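Side-chain contacts in cellulase (Uncultured bacterium, PDB 6XSO), which probably hydrolyses internal beta-1,4-glycosidic linkages in cellulose and related plant polysaccharides as a broad-specificity endoglucanase of family GH5_4: residues A138-A141 and N142-N146; K149-Y152 and L153-I157; L247-P250 and L251-L254; T295-S299 and K300-V304. All blocks are in the same frame, centred on the assembly; numbering follows the deposited sequence.

Interaction 1 (A138-A141 and N142-N146); sequences ADEA and NYNQN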
loop_
_atom_site.group_PDB
_atom_site.type_symbol
_atom_site.label_atom_id
_atom_site.label_comp_id
_atom_site.label_asym_id
_atom_site.label_seq_id
_atom_site.Cartn_x
_atom_site.Cartn_y
_atom_site.Cartn_z
ATOM N N ALA A 138 5.569 9.704 -12.180
ATOM C CA ALA A 138 7.004 9.422 -12.163
ATOM C C ALA A 138 7.614 10.057 -13.402
ATOM O O ALA A 138 7.907 9.406 -14.410
ATOM C CB ALA A 138 7.256 7.920 -12.101
ATOM N N ASP A 139 7.765 11.374 -13.318
ATOM C CA ASP A 139 8.241 12.221 -14.402
ATOM C C ASP A 139 8.864 13.405 -13.686
ATOM O O ASP A 139 8.205 13.994 -12.825
ATOM C CB ASP A 139 7.081 12.665 -15.276
ATOM C CG ASP A 139 7.515 13.600 -16.385
ATOM O OD1 ASP A 139 7.825 14.790 -16.112
ATOM O OD2 ASP A 139 7.589 13.153 -17.552
ATOM N N GLU A 140 10.144 13.689 -13.952
ATOM C CA GLU A 140 10.842 14.671 -13.127
ATOM C C GLU A 140 10.255 16.071 -13.288
ATOM O O GLU A 140 10.298 16.873 -12.354
ATOM C CB GLU A 140 12.352 14.662 -13.408
ATOM C CG GLU A 140 13.136 15.398 -12.335
ATOM C CD GLU A 140 14.623 15.220 -12.463
ATOM O OE1 GLU A 140 15.045 14.387 -13.285
ATOM O OE2 GLU A 140 15.336 15.951 -11.736
ATOM N N ALA A 141 9.705 16.397 -14.459
ATOM C CA ALA A 141 9.021 17.683 -14.594
ATOM C C ALA A 141 7.752 17.727 -13.732
ATOM O O ALA A 141 7.441 18.743 -13.107
ATOM C CB ALA A 141 8.716 17.987 -16.065
ATOM N N ASN A 142 7.010 16.623 -13.686
ATOM C CA ASN A 142 5.855 16.557 -12.799
ATOM C C ASN A 142 6.282 16.699 -11.344
ATOM O O ASN A 142 5.653 17.442 -10.571
ATOM C CB ASN A 142 5.156 15.209 -13.031
ATOM C CG ASN A 142 3.947 14.989 -12.121
ATOM O OD1 ASN A 142 4.097 14.659 -10.948
ATOM N ND2 ASN A 142 2.746 15.152 -12.670
ATOM N N TYR A 143 7.346 15.994 -10.949
ATOM C CA TYR A 143 7.855 16.139 -9.592
ATOM C C TYR A 143 8.220 17.588 -9.286
ATOM O O TYR A 143 7.829 18.131 -8.246
ATOM C CB TYR A 143 9.056 15.214 -9.333
ATOM C CG TYR A 143 9.677 15.511 -7.978
ATOM C CD1 TYR A 143 8.984 15.247 -6.801
ATOM C CD2 TYR A 143 10.942 16.063 -7.878
ATOM C CE1 TYR A 143 9.535 15.545 -5.564
ATOM C CE2 TYR A 143 11.499 16.346 -6.654
ATOM C CZ TYR A 143 10.804 16.085 -5.500
ATOM O OH TYR A 143 11.396 16.420 -4.288
ATOM N N ASN A 144 8.991 18.238 -10.162
ATOM C CA ASN A 144 9.393 19.609 -9.860
ATOM C C ASN A 144 8.178 20.510 -9.720
ATOM O O ASN A 144 8.149 21.412 -8.877
ATOM C CB ASN A 144 10.333 20.143 -10.945
ATOM C CG ASN A 144 11.704 19.484 -10.908
ATOM O OD1 ASN A 144 12.125 18.946 -9.877
ATOM N ND2 ASN A 144 12.414 19.535 -12.030
ATOM N N GLN A 145 7.161 20.277 -10.545
ATOM C CA GLN A 145 5.974 21.121 -10.522
ATOM C C GLN A 145 5.151 20.904 -9.257
ATOM O O GLN A 145 4.630 21.861 -8.678
ATOM C CB GLN A 145 5.110 20.807 -11.743
ATOM C CG GLN A 145 3.760 21.500 -11.748
ATOM C CD GLN A 145 2.853 21.006 -12.859
ATOM O OE1 GLN A 145 3.083 21.282 -14.041
ATOM N NE2 GLN A 145 1.821 20.258 -12.485
ATOM N N ASN A 146 5.031 19.653 -8.815
ATOM C CA ASN A 146 4.074 19.272 -7.779
ATOM C C ASN A 146 4.706 19.017 -6.416
ATOM O O ASN A 146 3.976 18.719 -5.455
ATOM C CB ASN A 146 3.326 18.018 -8.239
ATOM C CG ASN A 146 2.349 18.308 -9.347
ATOM O OD1 ASN A 146 1.881 19.423 -9.502
ATOM N ND2 ASN A 146 2.052 17.297 -10.139
HETATM O O HOH W 1 15.342 19.033 -12.306
HETATM O O HOH W 2 14.177 17.167 -9.560
#

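Interaction 2 (K149-Y152 and L153-I157); sequences KYEY and LWRQI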
loop_
_atom_site.group_PDB
_atom_site.type_symbol
_atom_site.label_atom_id
_atom_site.label_comp_id
_atom_site.label_asym_id
_atom_site.label_seq_id
_atom_site.Cartn_x
_atom_site.Cartn_y
_atom_site.Cartn_z
ATOM N N LYS A 149 3.052 21.001 -3.487
ATOM C CA LYS A 149 1.708 20.551 -3.120
ATOM C C LYS A 149 1.750 19.186 -2.443
ATOM O O LYS A 149 1.019 18.939 -1.471
ATOM C CB LYS A 149 0.820 20.463 -4.363
ATOM C CG LYS A 149 -0.667 20.476 -4.063
ATOM C CD LYS A 149 -1.236 21.890 -4.242
ATOM C CE LYS A 149 -1.606 22.169 -5.695
ATOM N NZ LYS A 149 -2.396 23.422 -5.842
ATOM N N TYR A 150 2.576 18.278 -2.977
ATOM C CA TYR A 150 2.727 16.945 -2.401
ATOM C C TYR A 150 3.281 17.007 -0.983
ATOM O O TYR A 150 2.776 16.325 -0.081
ATOM C CB TYR A 150 3.634 16.113 -3.311
ATOM C CG TYR A 150 3.945 14.739 -2.793
ATOM C CD1 TYR A 150 5.146 14.470 -2.147
ATOM C CD2 TYR A 150 3.066 13.692 -2.992
ATOM C CE1 TYR A 150 5.444 13.204 -1.683
ATOM C CE2 TYR A 150 3.358 12.435 -2.514
ATOM C CZ TYR A 150 4.546 12.204 -1.873
ATOM O OH TYR A 150 4.883 10.965 -1.395
ATOM N N GLU A 151 4.316 17.819 -0.763
ATOM C CA GLU A 151 4.829 18.013 0.591
ATOM C C GLU A 151 3.759 18.597 1.510
ATOM O O GLU A 151 3.636 18.174 2.663
ATOM C CB GLU A 151 6.105 18.868 0.578
ATOM C CG GLU A 151 7.295 18.142 -0.045
ATOM C CD GLU A 151 8.635 18.855 0.112
ATOM O OE1 GLU A 151 8.747 19.812 0.902
ATOM O OE2 GLU A 151 9.602 18.437 -0.566
ATOM N N TYR A 152 2.967 19.562 1.021
ATOM C CA TYR A 152 1.910 20.135 1.860
ATOM C C TYR A 152 0.865 19.089 2.223
ATOM O O TYR A 152 0.380 19.053 3.368
ATOM C CB TYR A 152 1.278 21.338 1.145
ATOM C CG TYR A 152 0.114 22.031 1.835
ATOM C CD1 TYR A 152 -0.925 22.537 1.087
ATOM C CD2 TYR A 152 0.067 22.180 3.215
ATOM C CE1 TYR A 152 -1.985 23.185 1.677
ATOM C CE2 TYR A 152 -1.003 22.828 3.826
ATOM C CZ TYR A 152 -2.028 23.314 3.050
ATOM O OH TYR A 152 -3.095 23.990 3.647
ATOM N N LEU A 153 0.496 18.237 1.267
ATOM C CA LEU A 153 -0.432 17.148 1.571
ATOM C C LEU A 153 0.105 16.253 2.682
ATOM O O LEU A 153 -0.619 15.930 3.633
ATOM C CB LEU A 153 -0.729 16.351 0.307
ATOM C CG LEU A 153 -1.582 15.095 0.450
ATOM C CD1 LEU A 153 -2.909 15.436 1.071
ATOM C CD2 LEU A 153 -1.760 14.437 -0.915
ATOM N N TRP A 154 1.374 15.840 2.586
ATOM C CA TRP A 154 1.933 14.975 3.619
ATOM C C TRP A 154 2.112 15.696 4.944
ATOM O O TRP A 154 1.937 15.075 6.001
ATOM C CB TRP A 154 3.203 14.270 3.146
ATOM C CG TRP A 154 2.834 12.970 2.545
ATOM C CD1 TRP A 154 2.966 12.591 1.243
ATOM C CD2 TRP A 154 2.212 11.876 3.228
ATOM N NE1 TRP A 154 2.475 11.315 1.075
ATOM C CE2 TRP A 154 1.994 10.868 2.281
ATOM C CE3 TRP A 154 1.788 11.674 4.554
ATOM C CZ2 TRP A 154 1.402 9.662 2.612
ATOM C CZ3 TRP A 154 1.213 10.460 4.885
ATOM C CH2 TRP A 154 1.016 9.481 3.910
ATOM N N ARG A 155 2.422 17.000 4.935
ATOM C CA ARG A 155 2.452 17.716 6.206
ATOM C C ARG A 155 1.083 17.666 6.876
ATOM O O ARG A 155 0.982 17.486 8.095
ATOM C CB ARG A 155 2.913 19.161 6.021
ATOM C CG ARG A 155 4.408 19.293 5.745
ATOM C CD ARG A 155 4.947 20.724 5.930
ATOM N NE ARG A 155 4.173 21.731 5.205
ATOM C CZ ARG A 155 4.377 22.049 3.930
ATOM N NH1 ARG A 155 5.337 21.452 3.243
ATOM N NH2 ARG A 155 3.622 22.975 3.347
ATOM N N GLN A 156 0.015 17.817 6.092
ATOM C CA GLN A 156 -1.328 17.812 6.670
ATOM C C GLN A 156 -1.680 16.445 7.238
ATOM O O GLN A 156 -2.225 16.344 8.347
ATOM C CB GLN A 156 -2.359 18.183 5.605
ATOM C CG GLN A 156 -2.319 19.614 5.124
ATOM C CD GLN A 156 -3.247 19.820 3.948
ATOM O OE1 GLN A 156 -4.465 19.899 4.118
ATOM N NE2 GLN A 156 -2.674 19.897 2.739
ATOM N N ILE A 157 -1.421 15.385 6.473
ATOM C CA ILE A 157 -1.710 14.043 6.972
ATOM C C ILE A 157 -0.877 13.774 8.217
ATOM O O ILE A 157 -1.374 13.263 9.223
ATOM C CB ILE A 157 -1.452 12.978 5.888
ATOM C CG1 ILE A 157 -2.350 13.195 4.665
ATOM C CG2 ILE A 157 -1.707 11.580 6.463
ATOM C CD1 ILE A 157 -1.906 12.448 3.424
HETATM O O HOH W 3 7.725 19.779 3.667
#

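Interaction 3 (L247-P250 and L251-L254); sequences LKDP and LSKL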
loop_
_atom_site.group_PDB
_atom_site.type_symbol
_atom_site.label_atom_id
_atom_site.label_comp_id
_atom_site.label_asym_id
_atom_site.label_seq_id
_atom_site.Cartn_x
_atom_site.Cartn_y
_atom_site.Cartn_z
ATOM N N LEU A 247 13.505 -5.338 -15.956
ATOM C CA LEU A 247 12.511 -5.667 -14.941
ATOM C C LEU A 247 13.004 -5.376 -13.532
ATOM O O LEU A 247 12.193 -5.068 -12.658
ATOM C CB LEU A 247 12.100 -7.126 -15.064
ATOM C CG LEU A 247 11.178 -7.415 -16.242
ATOM C CD1 LEU A 247 11.064 -8.905 -16.432
ATOM C CD2 LEU A 247 9.840 -6.801 -15.993
ATOM N N LYS A 248 14.312 -5.442 -13.288
ATOM C CA LYS A 248 14.786 -5.150 -11.941
ATOM C C LYS A 248 14.993 -3.665 -11.698
ATOM O O LYS A 248 15.251 -3.288 -10.554
ATOM C CB LYS A 248 16.099 -5.871 -11.639
ATOM C CG LYS A 248 16.015 -7.412 -11.711
ATOM C CD LYS A 248 15.187 -7.972 -10.590
ATOM C CE LYS A 248 15.254 -9.511 -10.555
ATOM N NZ LYS A 248 14.495 -10.175 -11.663
ATOM N N ASP A 249 14.904 -2.826 -12.733
ATOM C CA ASP A 249 15.195 -1.406 -12.549
ATOM C C ASP A 249 14.325 -0.740 -11.478
ATOM O O ASP A 249 14.862 0.091 -10.734
ATOM C CB ASP A 249 15.112 -0.650 -13.885
ATOM C CG ASP A 249 16.182 -1.078 -14.903
ATOM O OD1 ASP A 249 16.952 -2.031 -14.666
ATOM O OD2 ASP A 249 16.253 -0.425 -15.965
ATOM N N PRO A 250 13.022 -1.021 -11.347
ATOM C CA PRO A 250 12.261 -0.426 -10.224
ATOM C C PRO A 250 12.849 -0.741 -8.860
ATOM O O PRO A 250 12.710 0.055 -7.914
ATOM C CB PRO A 250 10.851 -1.009 -10.411
ATOM C CG PRO A 250 10.761 -1.205 -11.900
ATOM C CD PRO A 250 12.141 -1.753 -12.276
ATOM N N LEU A 251 13.527 -1.875 -8.726
ATOM C CA LEU A 251 14.159 -2.214 -7.462
ATOM C C LEU A 251 15.542 -1.579 -7.331
ATOM O O LEU A 251 15.864 -0.978 -6.301
ATOM C CB LEU A 251 14.301 -3.735 -7.310
ATOM C CG LEU A 251 13.085 -4.635 -7.533
ATOM C CD1 LEU A 251 13.402 -6.059 -7.082
ATOM C CD2 LEU A 251 11.831 -4.154 -6.817
ATOM N N SER A 252 16.366 -1.700 -8.367
ATOM C CA SER A 252 17.747 -1.271 -8.258
ATOM C C SER A 252 17.905 0.230 -8.355
ATOM O O SER A 252 18.931 0.756 -7.913
ATOM C CB SER A 252 18.593 -1.915 -9.352
ATOM O OG SER A 252 18.267 -1.384 -10.627
ATOM N N LYS A 253 16.927 0.926 -8.933
ATOM C CA LYS A 253 17.006 2.368 -9.119
ATOM C C LYS A 253 16.268 3.150 -8.039
ATOM O O LYS A 253 16.194 4.385 -8.121
ATOM C CB LYS A 253 16.470 2.745 -10.507
ATOM C CG LYS A 253 17.168 2.080 -11.678
ATOM C CD LYS A 253 18.538 2.600 -11.908
ATOM C CE LYS A 253 19.129 1.934 -13.146
ATOM N NZ LYS A 253 20.579 2.197 -13.231
ATOM N N LEU A 254 15.727 2.472 -7.033
ATOM C CA LEU A 254 15.120 3.146 -5.893
ATOM C C LEU A 254 16.217 3.580 -4.934
ATOM O O LEU A 254 17.121 2.800 -4.617
ATOM C CB LEU A 254 14.160 2.185 -5.180
ATOM C CG LEU A 254 13.418 2.773 -3.991
ATOM C CD1 LEU A 254 12.523 3.945 -4.402
ATOM C CD2 LEU A 254 12.571 1.749 -3.273
HETATM O O HOH W 4 18.263 -3.231 -12.627
#

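Interaction 4 (T295-S299 and K300-V304); sequences TYFVS and KGIPV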
loop_
_atom_site.group_PDB
_atom_site.type_symbol
_atom_site.label_atom_id
_atom_site.label_comp_id
_atom_site.label_asym_id
_atom_site.label_seq_id
_atom_site.Cartn_x
_atom_site.Cartn_y
_atom_site.Cartn_z
ATOM N N THR A 295 17.425 -9.609 -2.445
ATOM C CA THR A 295 18.667 -9.066 -2.993
ATOM C C THR A 295 18.757 -7.558 -2.803
ATOM O O THR A 295 19.778 -7.043 -2.332
ATOM C CB THR A 295 18.767 -9.426 -4.477
ATOM O OG1 THR A 295 18.981 -10.833 -4.609
ATOM C CG2 THR A 295 19.930 -8.702 -5.152
ATOM N N TYR A 296 17.704 -6.827 -3.169
ATOM C CA TYR A 296 17.807 -5.371 -3.197
ATOM C C TYR A 296 17.469 -4.712 -1.870
ATOM O O TYR A 296 17.965 -3.608 -1.599
ATOM C CB TYR A 296 16.948 -4.804 -4.335
ATOM C CG TYR A 296 17.534 -5.176 -5.668
ATOM C CD1 TYR A 296 18.590 -4.451 -6.203
ATOM C CD2 TYR A 296 17.086 -6.290 -6.363
ATOM C CE1 TYR A 296 19.167 -4.810 -7.414
ATOM C CE2 TYR A 296 17.669 -6.660 -7.583
ATOM C CZ TYR A 296 18.699 -5.910 -8.099
ATOM O OH TYR A 296 19.289 -6.268 -9.303
ATOM N N PHE A 297 16.648 -5.357 -1.029
ATOM C CA PHE A 297 16.180 -4.718 0.198
ATOM C C PHE A 297 16.444 -5.529 1.461
ATOM O O PHE A 297 17.231 -5.085 2.310
ATOM C CB PHE A 297 14.695 -4.315 0.058
ATOM C CG PHE A 297 14.429 -3.454 -1.156
ATOM C CD1 PHE A 297 14.977 -2.192 -1.259
ATOM C CD2 PHE A 297 13.670 -3.930 -2.212
ATOM C CE1 PHE A 297 14.769 -1.419 -2.402
ATOM C CE2 PHE A 297 13.455 -3.156 -3.341
ATOM C CZ PHE A 297 13.999 -1.904 -3.431
ATOM N N VAL A 298 15.819 -6.701 1.609
ATOM C CA VAL A 298 15.828 -7.379 2.906
ATOM C C VAL A 298 17.250 -7.714 3.350
ATOM O O VAL A 298 17.609 -7.528 4.528
ATOM C CB VAL A 298 14.912 -8.620 2.893
ATOM C CG1 VAL A 298 14.895 -9.247 4.282
ATOM C CG2 VAL A 298 13.486 -8.254 2.454
ATOM N N SER A 299 18.085 -8.203 2.424
ATOM C CA SER A 299 19.458 -8.563 2.756
ATOM C C SER A 299 20.287 -7.356 3.158
ATOM O O SER A 299 21.351 -7.529 3.769
ATOM C CB SER A 299 20.121 -9.274 1.571
ATOM O OG SER A 299 20.439 -8.370 0.530
ATOM N N LYS A 300 19.842 -6.148 2.815
ATOM C CA LYS A 300 20.514 -4.918 3.207
ATOM C C LYS A 300 19.903 -4.282 4.454
ATOM O O LYS A 300 20.274 -3.157 4.810
ATOM C CB LYS A 300 20.472 -3.902 2.071
ATOM C CG LYS A 300 20.997 -4.398 0.737
ATOM C CD LYS A 300 20.924 -3.261 -0.290
ATOM C CE LYS A 300 21.219 -3.734 -1.711
ATOM N NZ LYS A 300 20.704 -2.758 -2.734
ATOM N N GLY A 301 18.976 -4.963 5.113
ATOM C CA GLY A 301 18.359 -4.410 6.302
ATOM C C GLY A 301 17.229 -3.451 6.038
ATOM O O GLY A 301 16.877 -2.660 6.918
ATOM N N ILE A 302 16.654 -3.491 4.844
ATOM C CA ILE A 302 15.489 -2.696 4.478
ATOM C C ILE A 302 14.305 -3.658 4.387
ATOM O O ILE A 302 14.249 -4.487 3.464
ATOM C CB ILE A 302 15.714 -1.954 3.156
ATOM C CG1 ILE A 302 16.935 -1.043 3.242
ATOM C CG2 ILE A 302 14.456 -1.163 2.788
ATOM C CD1 ILE A 302 17.480 -0.674 1.877
ATOM N N PRO A 303 13.355 -3.596 5.312
ATOM C CA PRO A 303 12.231 -4.540 5.279
ATOM C C PRO A 303 11.259 -4.205 4.158
ATOM O O PRO A 303 11.176 -3.064 3.690
ATOM C CB PRO A 303 11.591 -4.376 6.662
ATOM C CG PRO A 303 11.913 -2.916 7.035
ATOM C CD PRO A 303 13.264 -2.648 6.443
ATOM N N VAL A 304 10.544 -5.227 3.706
ATOM C CA VAL A 304 9.648 -5.098 2.565
ATOM C C VAL A 304 8.232 -5.483 2.953
ATOM O O VAL A 304 7.998 -6.457 3.687
ATOM C CB VAL A 304 10.146 -5.937 1.374
ATOM C CG1 VAL A 304 9.145 -5.932 0.214
ATOM C CG2 VAL A 304 11.499 -5.435 0.923
HETATM O O HOH W 5 18.525 -0.995 -2.099
#

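Interaction 1 (A138-A141 and N142-N146)
Asp139 and Asn142 meet at an N-cap, the opening of helix 140-161, one of the helices that surround this beta/alpha barrel. The carboxylate oxygen Asp139 OD1 accepts the amide Asn142 N at 3.1 Å, approached from its anti side and somewhat out of the carboxylate plane, and takes a weak second bond from Ala141 N. With CG anti to the backbone N (chi1 177°), OD1 comes within bonding distance of these amides of the first turn. A negative carboxylate at the N-terminal end would probably also suit the helix dipole. Asp139 O meanwhile receives Tyr143 N at 2.9 Å, beginning the regular helical bonding. Glu140 and Asn144, one helical turn apart, are joined through two waters: both donate to Glu140 OE2, one accepting from Asn144 ND2 and the other donating to Asn144 OD1.

A second shell fixes these groups. The other carboxylate oxygen, Glu140 OE1, is bonded to Asn204, and Ser201 OG meets Glu140 N. Asn142 is tied at both ends of its amide: OD1 to Tyr209 and Lys137 N, ND2 to Trp135 O. Tyr143 packs edge-to-face with Tyr209 and bonds through its hydroxyl to Ser212, bringing helix 196-219 alongside. On the outer surface, Gln145 NE2 gives a nearly straight bond to Asn146 OD1, 3.1 Å long and entering from above that carbonyl's plane.

Interaction 2 (K149-Y152 and L153-I157)
Tyr152 O is gripped twice by Gln156: the backbone Gln156 N donates at 3.0 Å in ordinary helical fashion, and the side-chain Gln156 NE2 adds a weak bond at 3.2 Å. The amide lies over one face of the Tyr152 ring, where NE2 sits 3.3 Å above the ring plane near its centre, with amide and ring only 26° apart. The two groups are therefore stacked nearly flat, and no N-H is aimed squarely into the ring. Bonds from outside the helix, Val95 N to Gln156 OE1 and Gln156 NE2 to Gly93 O, hold the amide together with the weak one to Tyr152 O.

Arg155 comes to Tyr152 from another direction. Its chain bends at chi3 (-51°), laying one face of the guanidinium over Tyr152 CA, while NH2 approaches Tyr152 CB at 3.6 Å. Glu151 OE1 and Arg155 NH1 remain beyond salt-bridge distance, and a water spans them, donating to the carboxylate and accepting from NH1. Glu151 OE2 turns instead to Ser212.

The buried side of the helix is aromatic. Tyr150 and Trp154 form an offset edge-to-face pair, the indole edge presenting Trp154 CD1 to Tyr150 CZ at 3.5 Å. Both polar atoms, Tyr150 OH and Trp154 NE1, bond to the carbonyl Ser172 O just beyond strand 168-171. Helix 140-161 thus packs against the end of that strand, where Phe170 meets the indole, and against helix 196-219, whose Phe213 and Ala216 touch Trp154.

Interaction 3 (L247-P250 and L251-L254)
The contact of Lys248 and Asp249 with Leu251, Ser252 and Lys253 is a single-turn helical one, made by the short helix 249-252 in the crossover of a beta-alpha-beta unit between barrel strands 229-232 and 264-270. In a TIM barrel this place is usually taken by a longer helix; here one turn serves. Lys248 O carries most of it, accepting two amides. Ser252 N arrives nearly in line with the carbonyl at 2.9 Å, whereas Leu251 N, equally close at 2.9 Å, comes from well above the carbonyl plane along a bent bond (133° at the hydrogen). Asp249 O then takes Lys253 N, extending the turn by one residue. Pro250, whose nitrogen bears no hydrogen, suits this early position in the turn.

The side chains spread to different surroundings. Lys253 CB and CG lie against the Asp249 carbonyl, CG 3.2 Å from Asp249 O, since chi1 of -57° sets CG beside the backbone N; beyond it the chain bends at chi2 and leads away. The charged ends of Asp249 and Lys253 stay well apart, and Asp249 OD2 is bonded to His246 ND1. Lys248 NZ reaches Gly239 O. Pro250 and Leu251 are buried, Pro250 against Tyr203 and Phe185, Leu251 against Tyr296 of helix 279-298, so the turn fills the space between helices 196-219 and 279-298.

On the outer side Asp249 OD1 and Ser252 OG do not touch directly. A water lies between them, donating to Asp249 OD1 at 2.7 Å and hydrogen-bonded to Ser252 OG at the same distance.

Interaction 4 (T295-S299 and K300-V304)
A Schellman motif ends helix 279-298 where Phe297 and Val298 meet Gly301 and Ile302. Ile302 N reaches back to Phe297 O at 3.0 Å, and within that loop Gly301 N bonds Val298 O at 3.0 Å, which also closes a type I beta turn from Val298 to Gly301. Gly301 makes this possible: at its phi of 82° a CB would be jammed against the preceding carbonyl oxygen. Phe297 O is doubly held, since Lys300 N binds it as well. The two donors approach from opposite faces of the carbonyl plane, each about 50° out of it.

The side chain of Lys300 adds a bond to the last turn. Fully extended, it runs back along the helix and brings NZ to Tyr296 O at 3.1 Å. A water shares the task, donating to Tyr296 O and accepting from Lys300 NZ, so that one carbonyl left over at the helix end gains two partners. A positive charge placed here would probably favour the negative end of the helix dipole.

Below the turn the contact is apolar. Phe297 CB touches Val304 CG2 at 3.5 Å, the two side chains crossing at about a right angle, and Val298 CG2 packs on the same methyl. Phe297 and Ile302 also face each other, with CB atoms 4.0 Å apart, and beyond them lies Val266 of strand 264-270. Polar bonds around a glycine, spanned by an apolar contact, here Phe297 with Ile302, are typical of the Schellman C-cap, used here to turn a barrel helix into the following strand, 304-309.

All four contacts are local turns in the helical layer of one barrel. Interactions 1 and 2 belong to the same helix, 140-161, their centres about 15 Å apart: the first is a surface start governed by carboxylate, amides and water, the second a partly buried middle with one polar side and one aromatic side. Interactions 3 and 4 are both partly buried and touch, Ser252 CB lying 3.5 Å from Tyr296 CE1 and Leu251 O as close to Phe297 CZ. An acid caps the N-terminal end of helix 140-161 in interaction 1, whereas glycine and lysine finish the helix in interaction 4. Each contact has at least one water bridging polar atoms.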